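Local atomic coordinates of lipase (Rhizopus niveus, PDB entry 1LGY), a protein that hydrolyses the ester bonds of triacylglycerols and their partial glycerides, releasing fatty acids with strong 1,3-positional specificity. Residues Glu222-Ser227 with Ser245-Pro250. Sequence-based numbering, arbitrary orientation.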
ATOM      1  N   GLU A 222       2.321  -7.931   9.735  1.00 13.47           N
ATOM      2  CA  GLU A 222       2.988  -6.745  10.137  1.00 14.77           C
ATOM      3  C   GLU A 222       4.454  -6.978  10.335  1.00 17.53           C
ATOM      4  O   GLU A 222       4.811  -7.941  11.004  1.00 17.92           O
ATOM      5  CB  GLU A 222       2.270  -6.299  11.382  1.00 14.27           C
ATOM      6  CG  GLU A 222       3.097  -5.358  12.157  1.00 15.23           C
ATOM      7  CD  GLU A 222       2.445  -4.494  13.186  1.00 16.38           C
ATOM      8  OE1 GLU A 222       1.330  -4.692  13.682  1.00 18.36           O
ATOM      9  OE2 GLU A 222       3.158  -3.578  13.513  1.00 20.34           O
ATOM     10  N   SER A 223       5.235  -6.049   9.745  1.00 19.63           N
ATOM     11  CA  SER A 223       6.678  -6.008   9.857  1.00 18.87           C
ATOM     12  C   SER A 223       7.055  -4.617  10.337  1.00 20.29           C
ATOM     13  O   SER A 223       6.957  -3.636   9.618  1.00 22.67           O
ATOM     14  CB  SER A 223       7.277  -6.325   8.499  1.00 20.39           C
ATOM     15  OG  SER A 223       6.712  -5.606   7.410  1.00 18.66           O
ATOM     16  N   TRP A 224       7.449  -4.541  11.605  1.00 21.96           N
ATOM     17  CA  TRP A 224       7.770  -3.321  12.319  1.00 20.63           C
ATOM     18  C   TRP A 224       9.262  -3.027  12.395  1.00 21.50           C
ATOM     19  O   TRP A 224      10.052  -3.797  12.931  1.00 17.90           O
ATOM     20  CB  TRP A 224       7.195  -3.457  13.702  1.00 17.72           C
ATOM     21  CG  TRP A 224       7.209  -2.223  14.614  1.00 26.77           C
ATOM     22  CD1 TRP A 224       7.113  -0.930  14.155  1.00 26.71           C
ATOM     23  CD2 TRP A 224       7.286  -2.268  15.994  1.00 28.03           C
ATOM     24  NE1 TRP A 224       7.127  -0.173  15.227  1.00 29.01           N
ATOM     25  CE2 TRP A 224       7.226  -0.917  16.338  1.00 26.90           C
ATOM     26  CE3 TRP A 224       7.381  -3.242  17.000  1.00 29.56           C
ATOM     27  CZ2 TRP A 224       7.268  -0.544  17.676  1.00 24.90           C
ATOM     28  CZ3 TRP A 224       7.417  -2.861  18.346  1.00 27.29           C
ATOM     29  CH2 TRP A 224       7.357  -1.509  18.678  1.00 23.15           C
ATOM     30  N   ILE A 225       9.649  -1.881  11.854  1.00 19.05           N
ATOM     31  CA  ILE A 225      11.025  -1.407  11.920  1.00 26.31           C
ATOM     32  C   ILE A 225      11.173  -0.884  13.338  1.00 28.49           C
ATOM     33  O   ILE A 225      10.686   0.208  13.590  1.00 36.69           O
ATOM     34  CB  ILE A 225      11.249  -0.249  10.909  1.00 24.56           C
ATOM     35  CG1 ILE A 225      10.780  -0.663   9.517  1.00 24.51           C
ATOM     36  CG2 ILE A 225      12.730   0.127  10.890  1.00 25.64           C
ATOM     37  CD1 ILE A 225      10.724   0.502   8.533  1.00 24.95           C
ATOM     38  N   LYS A 226      11.717  -1.584  14.333  1.00 32.73           N
ATOM     39  CA  LYS A 226      11.892  -1.052  15.691  1.00 32.65           C
ATOM     40  C   LYS A 226      13.018  -0.053  15.903  1.00 34.83           C
ATOM     41  O   LYS A 226      12.871   0.930  16.636  1.00 36.15           O
ATOM     42  CB  LYS A 226      12.136  -2.163  16.695  1.00 32.83           C
ATOM     43  CG  LYS A 226      10.908  -2.907  17.170  1.00 34.35           C
ATOM     44  CD  LYS A 226      11.199  -3.848  18.346  1.00 33.46           C
ATOM     45  CE  LYS A 226      11.981  -5.086  17.929  1.00 38.82           C
ATOM     46  NZ  LYS A 226      12.310  -5.876  19.110  1.00 42.24           N
ATOM     47  N   SER A 227      14.172  -0.335  15.301  1.00 35.78           N
ATOM     48  CA  SER A 227      15.344   0.501  15.489  1.00 40.19           C
ATOM     49  C   SER A 227      16.095   0.594  14.187  1.00 40.54           C
ATOM     50  O   SER A 227      16.743  -0.344  13.690  1.00 39.19           O
ATOM     51  CB  SER A 227      16.351  -0.059  16.525  1.00 43.19           C
ATOM     52  OG  SER A 227      15.906  -0.324  17.860  1.00 48.23           O
ATOM     53  N   SER A 245       3.573  -2.811  16.314  1.00 16.55           N
ATOM     54  CA  SER A 245       3.574  -1.376  16.497  1.00 16.31           C
ATOM     55  C   SER A 245       2.513  -0.820  17.382  1.00 18.57           C
ATOM     56  O   SER A 245       2.614   0.323  17.783  1.00 22.98           O
ATOM     57  CB  SER A 245       3.480  -0.715  15.165  1.00 15.66           C
ATOM     58  OG  SER A 245       2.386  -1.232  14.433  1.00 20.65           O
ATOM     59  N   ASN A 246       1.486  -1.607  17.728  1.00 24.61           N
ATOM     60  CA  ASN A 246       0.423  -1.169  18.633  1.00 22.04           C
ATOM     61  C   ASN A 246       0.866  -1.044  20.068  1.00 25.09           C
ATOM     62  O   ASN A 246       0.140  -0.445  20.859  1.00 27.81           O
ATOM     63  CB  ASN A 246      -0.753  -2.125  18.619  1.00 20.32           C
ATOM     64  CG  ASN A 246      -1.516  -2.109  17.304  1.00 20.36           C
ATOM     65  OD1 ASN A 246      -2.062  -1.110  16.822  1.00 14.95           O
ATOM     66  ND2 ASN A 246      -1.468  -3.295  16.720  1.00 20.05           N
ATOM     67  N   SER A 247       2.047  -1.577  20.392  1.00 23.75           N
ATOM     68  CA  SER A 247       2.598  -1.545  21.732  1.00 26.59           C
ATOM     69  C   SER A 247       3.182  -0.190  22.088  1.00 29.31           C
ATOM     70  O   SER A 247       3.234   0.180  23.267  1.00 34.96           O
ATOM     71  CB  SER A 247       3.682  -2.644  21.869  1.00 25.96           C
ATOM     72  OG  SER A 247       4.748  -2.537  20.938  1.00 17.86           O
ATOM     73  N   ILE A 248       3.624   0.583  21.093  1.00 28.87           N
ATOM     74  CA  ILE A 248       4.149   1.898  21.379  1.00 25.41           C
ATOM     75  C   ILE A 248       3.080   2.963  21.555  1.00 27.10           C
ATOM     76  O   ILE A 248       3.372   4.017  22.106  1.00 24.61           O
ATOM     77  CB  ILE A 248       5.129   2.327  20.287  1.00 23.73           C
ATOM     78  CG1 ILE A 248       4.660   2.370  18.856  1.00 24.78           C
ATOM     79  CG2 ILE A 248       6.202   1.335  20.460  1.00 21.55           C
ATOM     80  CD1 ILE A 248       4.071   3.715  18.393  1.00 25.92           C
ATOM     81  N   VAL A 249       1.834   2.737  21.123  1.00 27.11           N
ATOM     82  CA  VAL A 249       0.749   3.711  21.278  1.00 25.58           C
ATOM     83  C   VAL A 249       0.551   4.089  22.747  1.00 28.09           C
ATOM     84  O   VAL A 249       0.691   3.171  23.563  1.00 33.18           O
ATOM     85  CB  VAL A 249      -0.475   3.018  20.628  1.00 27.68           C
ATOM     86  CG1 VAL A 249      -1.830   3.600  21.066  1.00 26.41           C
ATOM     87  CG2 VAL A 249      -0.326   3.220  19.119  1.00 23.95           C
ATOM     88  N   PRO A 250       0.269   5.322  23.249  1.00 28.96           N
ATOM     89  CA  PRO A 250       0.082   6.571  22.520  1.00 26.08           C
ATOM     90  C   PRO A 250       1.332   7.332  22.107  1.00 27.16           C
ATOM     91  O   PRO A 250       1.203   8.437  21.593  1.00 24.32           O
ATOM     92  CB  PRO A 250      -0.798   7.395  23.431  1.00 22.93           C
ATOM     93  CG  PRO A 250      -1.284   6.417  24.440  1.00 21.60           C
ATOM     94  CD  PRO A 250      -0.073   5.565  24.649  1.00 23.80           C
TER
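This is a buried strand-to-loop contact in which E222 and W224 of strand 221-227 hold S245 in the loop that follows strand 231-235. E222 reaches out fully extended, CG anti to the backbone N (chi1 161°), and its OE2 accepts two bonds from one residue: S245 OG at 2.6 Å, on the syn side, 23° out of the carboxylate plane, and S245 N at 2.9 Å, nearly straight but from above that plane, 36° out of it. E222 OE1 has a long, weak ion pair with R198. Two residues along the strand, W224 lays its indole against the same serine. S245 CB stands 3.8 Å from the centroid of the five-membered ring of W224, almost on its normal, a CH-pi contact; K226 CG lies against the opposite face, offset toward the rim. In this alpha/beta-hydrolase fold, strand 221-227 runs between parallel strand 196-201 and antiparallel strand 231-235 of the central sheet, and the W224 side chain comes within about 7 Å of that of D204, the charge-relay aspartate. W224 NE1 is hydrogen-bonded to K202 O, a bond that would limit rotation of the indole. At the six-membered ring, I248 CG2 meets the edge 3.5 Å from W224 CZ2, while S247 OG, itself bonded to C244 O, approaches W224 CH2 obliquely at 3.6 Å.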